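Local coordinates for protein benzoylformate decarboxylase (Mycobacterium smegmatis, PDB 4Q9D) that belongs to the thiamine pyrophosphate-dependent enzymes, is built from three domains that each hold a parallel beta sheet, and carries a bound magnesium ion, at residues H346-I349 / M355-N358; R36-P39 / T43-L46; A194-A199 / G292-Q297; D488-A493 / C498-V503. All blocks are in the same frame, centred on the assembly; numbering follows the deposited sequence.

Contact 1: residues H346-I349 / M355-N358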
loop_
_atom_site.group_PDB
_atom_site.type_symbol
_atom_site.label_atom_id
_atom_site.label_comp_id
_atom_site.label_asym_id
_atom_site.label_seq_id
_atom_site.Cartn_x
_atom_site.Cartn_y
_atom_site.Cartn_z
ATOM N N HIS B 346 -17.125 -46.019 17.522
ATOM C CA HIS B 346 -18.195 -46.688 18.229
ATOM C C HIS B 346 -19.483 -46.083 17.682
ATOM O O HIS B 346 -19.527 -44.904 17.337
ATOM C CB HIS B 346 -18.068 -46.470 19.736
ATOM C CG HIS B 346 -18.528 -45.120 20.188
ATOM N ND1 HIS B 346 -19.828 -44.868 20.576
ATOM C CD2 HIS B 346 -17.864 -43.943 20.304
ATOM C CE1 HIS B 346 -19.945 -43.596 20.921
ATOM N NE2 HIS B 346 -18.768 -43.014 20.766
ATOM N N SER B 347 -20.530 -46.891 17.589
ATOM C CA SER B 347 -21.740 -46.478 16.903
ATOM C C SER B 347 -22.798 -45.870 17.815
ATOM O O SER B 347 -23.057 -46.389 18.895
ATOM C CB SER B 347 -22.352 -47.667 16.178
ATOM O OG SER B 347 -23.593 -47.271 15.659
ATOM N N ASP B 348 -23.408 -44.771 17.374
ATOM C CA ASP B 348 -24.570 -44.203 18.067
ATOM C C ASP B 348 -25.829 -44.359 17.216
ATOM O O ASP B 348 -26.789 -43.612 17.367
ATOM C CB ASP B 348 -24.352 -42.727 18.365
ATOM C CG ASP B 348 -23.353 -42.500 19.471
ATOM O OD1 ASP B 348 -23.353 -43.302 20.427
ATOM O OD2 ASP B 348 -22.574 -41.518 19.385
ATOM N N ILE B 349 -25.810 -45.317 16.301
ATOM C CA ILE B 349 -27.003 -45.667 15.524
ATOM C C ILE B 349 -27.655 -46.878 16.187
ATOM O O ILE B 349 -26.946 -47.804 16.580
ATOM C CB ILE B 349 -26.600 -46.103 14.114
ATOM C CG1 ILE B 349 -26.031 -44.928 13.327
ATOM C CG2 ILE B 349 -27.759 -46.806 13.380
ATOM C CD1 ILE B 349 -25.641 -45.332 11.908
ATOM N N MET B 355 -29.228 -35.720 17.810
ATOM C CA MET B 355 -28.260 -36.806 17.891
ATOM C C MET B 355 -26.825 -36.292 17.995
ATOM O O MET B 355 -26.560 -35.091 17.836
ATOM C CB MET B 355 -28.421 -37.707 16.674
ATOM C CG MET B 355 -28.186 -36.994 15.384
ATOM S SD MET B 355 -28.688 -37.984 13.970
ATOM C CE MET B 355 -30.455 -37.684 13.955
ATOM N N THR B 356 -25.906 -37.201 18.308
ATOM C CA THR B 356 -24.495 -36.871 18.343
ATOM C C THR B 356 -23.991 -36.635 16.909
ATOM O O THR B 356 -24.520 -37.199 15.948
ATOM C CB THR B 356 -23.682 -38.022 18.964
ATOM O OG1 THR B 356 -23.860 -39.198 18.175
ATOM C CG2 THR B 356 -24.136 -38.304 20.391
ATOM N N SER B 357 -22.959 -35.822 16.755
ATOM C CA SER B 357 -22.323 -35.726 15.437
ATOM C C SER B 357 -21.740 -37.084 15.007
ATOM O O SER B 357 -21.644 -37.401 13.813
ATOM C CB SER B 357 -21.248 -34.626 15.419
ATOM O OG SER B 357 -20.434 -34.668 16.579
ATOM N N ASN B 358 -21.357 -37.894 15.986
ATOM C CA ASN B 358 -20.885 -39.246 15.699
ATOM C C ASN B 358 -21.959 -40.081 14.972
ATOM O O ASN B 358 -21.663 -40.781 13.993
ATOM C CB ASN B 358 -20.409 -39.911 16.998
ATOM C CG ASN B 358 -19.836 -41.294 16.767
ATOM O OD1 ASN B 358 -18.852 -41.451 16.045
ATOM N ND2 ASN B 358 -20.456 -42.312 17.372
HETATM O O HOH W 1 -16.848 -43.085 17.106
HETATM O O HOH W 2 -22.503 -43.465 15.182
#
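The side-chain amide of N358 donates both of its N-H groups to the loop residues 346-349. CG stands anti to the backbone N (chi1 -177°), which carries the amide to the loop. One goes from ND2 to the backbone O of H346, at 2.8 Å and almost straight (170°). The other goes from ND2 to OD2 of D348, at 3.0 Å. Both acceptors lie close to the amide plane, which fits two N-H groups of one nitrogen. N358 OD1 accepts from W388 NE1, so the two ends of the amide are told apart and its rotation is set.

The carboxylate of D348 is gripped on one oxygen from both faces. N358 ND2 comes from above the plane, with carboxylate and amide nearly perpendicular (87°). T356 OG1 comes from the other face, on the anti side, and donates to D348 OD2 at 2.9 Å.

T356 is the N-cap of helix 357-367, and its OG1 also accepts from the backbone N of A359. D348 takes the proton of the capping hydroxyl and so orients it. The loop leads from helix 318-328 to this helix, and it is tied down at the helix start. S347 adds an ST turn: its OG accepts from I349 N and also bonds E362, further along the helix.

Water bridges the backbones as well. One molecule accepts from D348 N at 2.7 Å and donates to N358 O at 3.1 Å.

The van der Waals part is small. The H346 ring lies over the amide, with CE1 3.8 Å from N358 ND2, near the ring's rim.

Contact 2: residues R36-P39 / T43-L46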
loop_
_atom_site.group_PDB
_atom_site.type_symbol
_atom_site.label_atom_id
_atom_site.label_comp_id
_atom_site.label_asym_id
_atom_site.label_seq_id
_atom_site.Cartn_x
_atom_site.Cartn_y
_atom_site.Cartn_z
ATOM N N ARG B 36 -22.404 -6.712 -21.575
ATOM C CA ARG B 36 -23.259 -6.497 -22.745
ATOM C C ARG B 36 -22.816 -7.383 -23.925
ATOM O O ARG B 36 -21.620 -7.570 -24.148
ATOM C CB ARG B 36 -23.193 -5.018 -23.147
ATOM C CG ARG B 36 -24.419 -4.506 -23.889
ATOM C CD ARG B 36 -24.643 -3.007 -23.652
ATOM N NE ARG B 36 -23.465 -2.201 -23.985
ATOM C CZ ARG B 36 -23.056 -1.143 -23.281
ATOM N NH1 ARG B 36 -23.727 -0.762 -22.197
ATOM N NH2 ARG B 36 -21.970 -0.465 -23.648
ATOM N N ASP B 37 -23.765 -7.941 -24.672
ATOM C CA ASP B 37 -23.416 -8.815 -25.796
ATOM C C ASP B 37 -22.529 -9.962 -25.357
ATOM O O ASP B 37 -21.582 -10.322 -26.050
ATOM C CB ASP B 37 -22.677 -8.040 -26.873
ATOM C CG ASP B 37 -23.593 -7.151 -27.657
ATOM O OD1 ASP B 37 -24.718 -7.611 -27.927
ATOM O OD2 ASP B 37 -23.199 -6.005 -27.974
ATOM N N PHE B 38 -22.803 -10.480 -24.176
ATOM C CA PHE B 38 -22.064 -11.611 -23.647
ATOM C C PHE B 38 -22.150 -12.724 -24.705
ATOM O O PHE B 38 -23.250 -13.074 -25.119
ATOM C CB PHE B 38 -22.776 -12.027 -22.347
ATOM C CG PHE B 38 -21.999 -12.962 -21.474
ATOM C CD1 PHE B 38 -20.856 -12.524 -20.792
ATOM C CD2 PHE B 38 -22.456 -14.261 -21.264
ATOM C CE1 PHE B 38 -20.154 -13.384 -19.945
ATOM C CE2 PHE B 38 -21.774 -15.130 -20.397
ATOM C CZ PHE B 38 -20.622 -14.693 -19.742
ATOM N N PRO B 39 -21.003 -13.301 -25.128
ATOM C CA PRO B 39 -21.044 -14.332 -26.178
ATOM C C PRO B 39 -21.900 -15.532 -25.809
ATOM O O PRO B 39 -21.991 -15.932 -24.639
ATOM C CB PRO B 39 -19.585 -14.763 -26.310
ATOM C CG PRO B 39 -18.798 -13.577 -25.837
ATOM C CD PRO B 39 -19.620 -13.051 -24.679
ATOM N N THR B 43 -20.623 -18.809 -20.367
ATOM C CA THR B 43 -21.602 -19.041 -19.318
ATOM C C THR B 43 -21.435 -18.039 -18.165
ATOM O O THR B 43 -20.336 -17.839 -17.661
ATOM C CB THR B 43 -21.472 -20.472 -18.763
ATOM O OG1 THR B 43 -21.625 -21.394 -19.847
ATOM C CG2 THR B 43 -22.546 -20.746 -17.691
ATOM N N TYR B 44 -22.530 -17.405 -17.769
ATOM C CA TYR B 44 -22.502 -16.494 -16.658
ATOM C C TYR B 44 -23.133 -17.202 -15.475
ATOM O O TYR B 44 -24.243 -17.671 -15.576
ATOM C CB TYR B 44 -23.324 -15.252 -16.963
ATOM C CG TYR B 44 -23.130 -14.209 -15.897
ATOM C CD1 TYR B 44 -22.040 -13.347 -15.940
ATOM C CD2 TYR B 44 -23.999 -14.116 -14.819
ATOM C CE1 TYR B 44 -21.838 -12.386 -14.962
ATOM C CE2 TYR B 44 -23.799 -13.175 -13.825
ATOM C CZ TYR B 44 -22.711 -12.297 -13.911
ATOM O OH TYR B 44 -22.489 -11.324 -12.943
ATOM N N VAL B 45 -22.416 -17.303 -14.362
ATOM C CA VAL B 45 -22.982 -17.923 -13.165
ATOM C C VAL B 45 -23.284 -16.849 -12.147
ATOM O O VAL B 45 -22.375 -16.265 -11.577
ATOM C CB VAL B 45 -22.036 -19.003 -12.553
ATOM C CG1 VAL B 45 -22.685 -19.629 -11.303
ATOM C CG2 VAL B 45 -21.711 -20.087 -13.609
ATOM N N LEU B 46 -24.566 -16.591 -11.922
ATOM C CA LEU B 46 -25.001 -15.571 -10.985
ATOM C C LEU B 46 -25.088 -16.074 -9.536
ATOM O O LEU B 46 -25.714 -17.118 -9.272
ATOM C CB LEU B 46 -26.387 -15.058 -11.403
ATOM C CG LEU B 46 -27.034 -14.078 -10.416
ATOM C CD1 LEU B 46 -26.303 -12.747 -10.384
ATOM C CD2 LEU B 46 -28.539 -13.893 -10.709
#
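F38 and Y44 meet where a beta-alpha-beta crossover closes. The crossover runs from strand 22-25 through helix 32-35 to strand 43-46, in the N-terminal domain of the thiamine pyrophosphate enzyme fold. Strand 43-46 is the outermost strand of its parallel sheet within this chain.

The F38 side chain starts with CB directed at the strand. CG stands anti to the backbone N (chi1 -166°), which carries the ring on towards the start of the strand. CE2 then reaches the backbone between T43 and Y44. F38 CE2 lies 3.7 Å from T43 C, which sits at the ring edge close to its plane, and 3.6 Å from Y44 N. F38 CE2 also touches Y44 CB at 3.8 Å.

The two rings form a T-shaped pair. The edge of Y44 is turned to the face of F38, with centroids 6.0 Å apart and planes at 83°. The contact is made by ring and aliphatic carbons and backbone, and no hydrogen bond joins the two segments.

Both rings also rest on V23 of the neighbouring strand. F38 packs on Y12 of helix 7-18 as well. P480 of a second subunit touches F38 and Y44, so the pair lies at a subunit interface.

At the tip of the phenyl ring, F38 CZ comes 3.8 Å from the carbonyl oxygen T43 O and 3.9 Å from Y44 CB.

Contact 3: residues A194-A199 / G292-Q297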
loop_
_atom_site.group_PDB
_atom_site.type_symbol
_atom_site.label_atom_id
_atom_site.label_comp_id
_atom_site.label_asym_id
_atom_site.label_seq_id
_atom_site.Cartn_x
_atom_site.Cartn_y
_atom_site.Cartn_z
ATOM N N ALA B 194 17.563 -36.435 -1.335
ATOM C CA ALA B 194 17.414 -37.884 -1.438
ATOM C C ALA B 194 18.496 -38.596 -0.640
ATOM O O ALA B 194 18.230 -39.598 0.011
ATOM C CB ALA B 194 17.464 -38.332 -2.896
ATOM N N GLU B 195 19.718 -38.080 -0.695
ATOM C CA GLU B 195 20.800 -38.668 0.070
ATOM C C GLU B 195 20.500 -38.567 1.560
ATOM O O GLU B 195 20.784 -39.491 2.312
ATOM C CB GLU B 195 22.142 -37.992 -0.240
ATOM C CG GLU B 195 22.840 -38.487 -1.503
ATOM C CD GLU B 195 23.085 -40.006 -1.497
ATOM O OE1 GLU B 195 23.299 -40.600 -0.406
ATOM O OE2 GLU B 195 23.048 -40.613 -2.594
ATOM N N ARG B 196 19.939 -37.442 1.992
ATOM C CA ARG B 196 19.661 -37.246 3.415
ATOM C C ARG B 196 18.547 -38.222 3.846
ATOM O O ARG B 196 18.541 -38.742 4.963
ATOM C CB ARG B 196 19.234 -35.800 3.680
ATOM C CG ARG B 196 18.705 -35.549 5.105
ATOM C CD ARG B 196 19.855 -35.633 6.108
ATOM N NE ARG B 196 19.438 -35.565 7.503
ATOM C CZ ARG B 196 19.008 -36.614 8.197
ATOM N NH1 ARG B 196 18.928 -37.808 7.602
ATOM N NH2 ARG B 196 18.664 -36.471 9.479
ATOM N N ILE B 197 17.607 -38.448 2.946
ATOM C CA ILE B 197 16.498 -39.359 3.188
ATOM C C ILE B 197 17.035 -40.802 3.287
ATOM O O ILE B 197 16.611 -41.555 4.147
ATOM C CB ILE B 197 15.431 -39.216 2.079
ATOM C CG1 ILE B 197 14.683 -37.860 2.203
ATOM C CG2 ILE B 197 14.420 -40.401 2.080
ATOM C CD1 ILE B 197 13.797 -37.592 0.976
ATOM N N ASN B 198 17.973 -41.173 2.417
ATOM C CA ASN B 198 18.523 -42.526 2.428
ATOM C C ASN B 198 19.205 -42.805 3.752
ATOM O O ASN B 198 19.214 -43.933 4.228
ATOM C CB ASN B 198 19.568 -42.692 1.340
ATOM C CG ASN B 198 18.979 -42.797 -0.028
ATOM O OD1 ASN B 198 17.809 -43.167 -0.217
ATOM N ND2 ASN B 198 19.806 -42.493 -1.019
ATOM N N ALA B 199 19.760 -41.753 4.350
ATOM C CA ALA B 199 20.510 -41.876 5.588
ATOM C C ALA B 199 19.635 -41.952 6.827
ATOM O O ALA B 199 20.125 -42.308 7.891
ATOM C CB ALA B 199 21.478 -40.718 5.727
ATOM N N GLY B 292 17.512 -33.700 17.672
ATOM C CA GLY B 292 17.521 -35.072 17.195
ATOM C C GLY B 292 16.599 -35.330 16.007
ATOM O O GLY B 292 16.659 -36.399 15.382
ATOM N N THR B 293 15.735 -34.368 15.681
ATOM C CA THR B 293 14.873 -34.540 14.511
ATOM C C THR B 293 15.211 -33.493 13.465
ATOM O O THR B 293 15.106 -32.299 13.740
ATOM C CB THR B 293 13.384 -34.414 14.878
ATOM O OG1 THR B 293 13.054 -35.383 15.876
ATOM C CG2 THR B 293 12.518 -34.650 13.644
ATOM N N ASP B 294 15.629 -33.922 12.280
ATOM C CA ASP B 294 15.862 -32.976 11.180
ATOM C C ASP B 294 14.614 -32.846 10.307
ATOM O O ASP B 294 13.735 -33.721 10.338
ATOM C CB ASP B 294 17.037 -33.415 10.305
ATOM C CG ASP B 294 18.387 -33.314 11.022
ATOM O OD1 ASP B 294 18.549 -32.476 11.935
ATOM O OD2 ASP B 294 19.294 -34.077 10.646
ATOM N N LEU B 295 14.541 -31.767 9.524
ATOM C CA LEU B 295 13.395 -31.546 8.615
ATOM C C LEU B 295 13.793 -31.072 7.204
ATOM O O LEU B 295 14.682 -30.239 7.043
ATOM C CB LEU B 295 12.377 -30.590 9.246
ATOM C CG LEU B 295 11.028 -30.337 8.536
ATOM C CD1 LEU B 295 9.968 -29.951 9.562
ATOM C CD2 LEU B 295 11.145 -29.220 7.485
ATOM N N LEU B 296 13.160 -31.665 6.193
ATOM C CA LEU B 296 13.268 -31.223 4.807
ATOM C C LEU B 296 11.879 -30.761 4.369
ATOM O O LEU B 296 10.873 -31.387 4.729
ATOM C CB LEU B 296 13.697 -32.387 3.890
ATOM C CG LEU B 296 15.079 -32.986 4.185
ATOM C CD1 LEU B 296 15.278 -34.260 3.359
ATOM C CD2 LEU B 296 16.150 -31.981 3.875
ATOM N N GLN B 297 11.829 -29.703 3.564
ATOM C CA GLN B 297 10.555 -29.157 3.081
ATOM C C GLN B 297 10.616 -28.981 1.571
ATOM O O GLN B 297 11.593 -28.466 1.042
ATOM C CB GLN B 297 10.252 -27.824 3.758
ATOM C CG GLN B 297 8.944 -27.149 3.295
ATOM C CD GLN B 297 8.781 -25.732 3.864
ATOM O OE1 GLN B 297 9.730 -25.147 4.391
ATOM N NE2 GLN B 297 7.578 -25.183 3.757
#
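The central domain has a Rossmann-like fold, with helices packed on a parallel six-stranded sheet, and R196, I197, D294 and L296 join one such helix to one strand. Helix 187-199 leads into strand 203-207, yet here it meets strand 294-299, two places further across the sheet. The helix and strand segments run roughly antiparallel, at 143°. Their axes come within 10.3 Å, a usual distance for a helix lying on a sheet.

The inner part of the contact is apolar. L296 sends CD1 up to the helix, where it meets I197 CG1 at 3.8 Å and the aliphatic R196 CG at 4.1 Å. I197 also packs on L269 and V271 of strand 269-273, so one helix residue spans two neighbouring strands.

The outer part is a salt bridge. The R196 chain leaves the helix and bends at its second torsion (chi2 70°). This turn brings the guanidinium along the strand towards D294. R196 NH2 donates to D294 OD2 at 2.7 Å, in a nearly straight bond. The oxygen lies in the guanidinium plane, at its edge. The donor meets the carboxylate on its anti side, and the two planes are almost perpendicular (88°). R196 NE stays 3.5 Å from the same D294 OD2.

The chemistry is thus graded, with leucine and isoleucine buried under the helix and an ion pair at the more exposed end of the strand. With one N-H used, the pairing is single rather than bidentate, so the charges meet but the two flat groups are not locked in a common plane.

Contact 4: residues D488-A493 / C498-V503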
loop_
_atom_site.group_PDB
_atom_site.type_symbol
_atom_site.label_atom_id
_atom_site.label_comp_id
_atom_site.label_asym_id
_atom_site.label_seq_id
_atom_site.Cartn_x
_atom_site.Cartn_y
_atom_site.Cartn_z
ATOM N N ASP B 488 -35.030 -21.324 11.396
ATOM C CA ASP B 488 -35.634 -22.493 10.777
ATOM C C ASP B 488 -34.975 -22.643 9.410
ATOM O O ASP B 488 -35.375 -22.017 8.421
ATOM C CB ASP B 488 -37.162 -22.350 10.695
ATOM C CG ASP B 488 -37.818 -23.476 9.880
ATOM O OD1 ASP B 488 -37.160 -24.480 9.551
ATOM O OD2 ASP B 488 -38.999 -23.332 9.541
ATOM N N ILE B 489 -33.914 -23.441 9.376
ATOM C CA ILE B 489 -33.060 -23.490 8.208
ATOM C C ILE B 489 -33.754 -24.158 6.997
ATOM O O ILE B 489 -33.463 -23.820 5.854
ATOM C CB ILE B 489 -31.702 -24.134 8.556
ATOM C CG1 ILE B 489 -30.941 -23.216 9.527
ATOM C CG2 ILE B 489 -30.899 -24.417 7.264
ATOM C CD1 ILE B 489 -29.643 -23.772 10.024
ATOM N N SER B 490 -34.683 -25.081 7.248
ATOM C CA SER B 490 -35.490 -25.682 6.163
ATOM C C SER B 490 -36.344 -24.671 5.410
ATOM O O SER B 490 -36.364 -24.676 4.183
ATOM C CB SER B 490 -36.407 -26.790 6.677
ATOM O OG SER B 490 -35.727 -28.015 6.594
ATOM N N SER B 491 -37.031 -23.795 6.137
ATOM C CA SER B 491 -37.802 -22.741 5.477
ATOM C C SER B 491 -36.934 -21.863 4.597
ATOM O O SER B 491 -37.320 -21.523 3.467
ATOM C CB SER B 491 -38.538 -21.885 6.498
ATOM O OG SER B 491 -39.435 -22.729 7.182
ATOM N N ILE B 492 -35.760 -21.495 5.107
ATOM C CA ILE B 492 -34.848 -20.653 4.328
ATOM C C ILE B 492 -34.437 -21.398 3.069
ATOM O O ILE B 492 -34.486 -20.843 1.964
ATOM C CB ILE B 492 -33.610 -20.213 5.166
ATOM C CG1 ILE B 492 -34.056 -19.466 6.416
ATOM C CG2 ILE B 492 -32.648 -19.335 4.348
ATOM C CD1 ILE B 492 -32.915 -19.262 7.485
ATOM N N ALA B 493 -34.078 -22.669 3.220
ATOM C CA ALA B 493 -33.597 -23.472 2.081
ATOM C C ALA B 493 -34.672 -23.608 1.003
ATOM O O ALA B 493 -34.411 -23.471 -0.187
ATOM C CB ALA B 493 -33.167 -24.862 2.566
ATOM N N CYS B 498 -34.376 -24.873 -2.775
ATOM C CA CYS B 498 -33.790 -26.196 -2.576
ATOM C C CYS B 498 -34.821 -27.150 -1.990
ATOM O O CYS B 498 -35.673 -26.714 -1.215
ATOM C CB CYS B 498 -32.617 -26.109 -1.602
ATOM S SG CYS B 498 -31.173 -25.327 -2.352
ATOM N N ARG B 499 -34.730 -28.432 -2.349
ATOM C CA ARG B 499 -35.426 -29.485 -1.603
ATOM C C ARG B 499 -34.900 -29.449 -0.177
ATOM O O ARG B 499 -33.745 -29.073 0.063
ATOM C CB ARG B 499 -35.099 -30.866 -2.152
ATOM C CG ARG B 499 -35.619 -31.216 -3.527
ATOM C CD ARG B 499 -35.230 -32.685 -3.800
ATOM N NE ARG B 499 -36.100 -33.578 -3.016
ATOM C CZ ARG B 499 -35.748 -34.364 -1.984
ATOM N NH1 ARG B 499 -34.476 -34.486 -1.546
ATOM N NH2 ARG B 499 -36.706 -35.071 -1.395
ATOM N N THR B 500 -35.707 -29.884 0.776
ATOM C CA THR B 500 -35.268 -29.813 2.157
ATOM C C THR B 500 -36.043 -30.766 3.075
ATOM O O THR B 500 -37.159 -31.126 2.784
ATOM C CB THR B 500 -35.370 -28.355 2.682
ATOM O OG1 THR B 500 -34.688 -28.259 3.935
ATOM C CG2 THR B 500 -36.807 -27.963 2.878
ATOM N N ALA B 501 -35.413 -31.189 4.167
ATOM C CA ALA B 501 -36.124 -31.848 5.257
ATOM C C ALA B 501 -35.402 -31.579 6.570
ATOM O O ALA B 501 -34.196 -31.298 6.603
ATOM C CB ALA B 501 -36.287 -33.362 5.009
ATOM N N THR B 502 -36.161 -31.620 7.656
ATOM C CA THR B 502 -35.588 -31.551 8.988
ATOM C C THR B 502 -35.666 -32.982 9.525
ATOM O O THR B 502 -36.753 -33.532 9.668
ATOM C CB THR B 502 -36.389 -30.576 9.869
ATOM O OG1 THR B 502 -36.304 -29.256 9.307
ATOM C CG2 THR B 502 -35.879 -30.582 11.338
ATOM N N VAL B 503 -34.521 -33.601 9.786
ATOM C CA VAL B 503 -34.524 -35.007 10.140
ATOM C C VAL B 503 -34.782 -35.206 11.646
ATOM O O VAL B 503 -34.334 -34.404 12.486
ATOM C CB VAL B 503 -33.248 -35.719 9.643
ATOM C CG1 VAL B 503 -32.967 -35.332 8.179
ATOM C CG2 VAL B 503 -32.085 -35.380 10.491
HETATM O O HOH W 3 -35.172 -26.534 9.842
#
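A493 and C498 begin the contact, at the turn from helix 489-495 into strand 499-502. This strand is the outermost of its parallel sheet within the chain, in the C-terminal domain of the thiamine pyrophosphate enzyme fold. The segments 489-493 and 499-502 run almost antiparallel (173°), with axes 7.8 Å apart at closest.

C498 N donates to A493 O at 2.9 Å, which ties the turn. The CB atoms of A493 and C498 are 4.4 Å apart. R499 points away from the helix, and its NH1 bonds T523 OG1.

T500 turns back to the helix. T500 OG1 is anti to the backbone N (chi1 -168°) and lies 2.9 Å from S490 OG. A493 CB lies 4.0 Å from T500 OG1. T500 OG1 bonds V524 O of the next strand, and S490 OG, with one proton, may donate to either threonine.

A501 faces away, and its backbone is bonded to V524 and V526. T502 faces the helix again. T502 OG1 shares a hydrogen bond with S490 OG at 3.0 Å. The small serine thus sits between two threonine hydroxyls, which suits the close spacing.

On its other sides the helix packs against D434, a magnesium ligand, through I489. S491 meets S491 of a second subunit, and I492 meets F496 there.

D488 is the N-cap residue. A water molecule donates to D488 OD1 and accepts from S490 N at 3.0 Å, and the same water is 3.0 Å from T502 OG1.

Along the chain the order is contact 2, contact 3, contact 1, contact 4, and each closes before the next opens. Contacts 2, 3 and 4 each belong to a different domain and a different parallel sheet. Contacts 2 and 4 both involve an outermost strand within the chain, and their centres are 31 Å apart. Contact 3 is remote, with its centre 52 Å from each of those two, and no other chain of the assembly touches it. Contact 1 ties the loop after helix 318-328 to the start of helix 357-367. It lies nearest contact 4, with centres 22 Å apart. Each contact thus joins nearby elements locally; contacts 2 and 4 also border the second subunit.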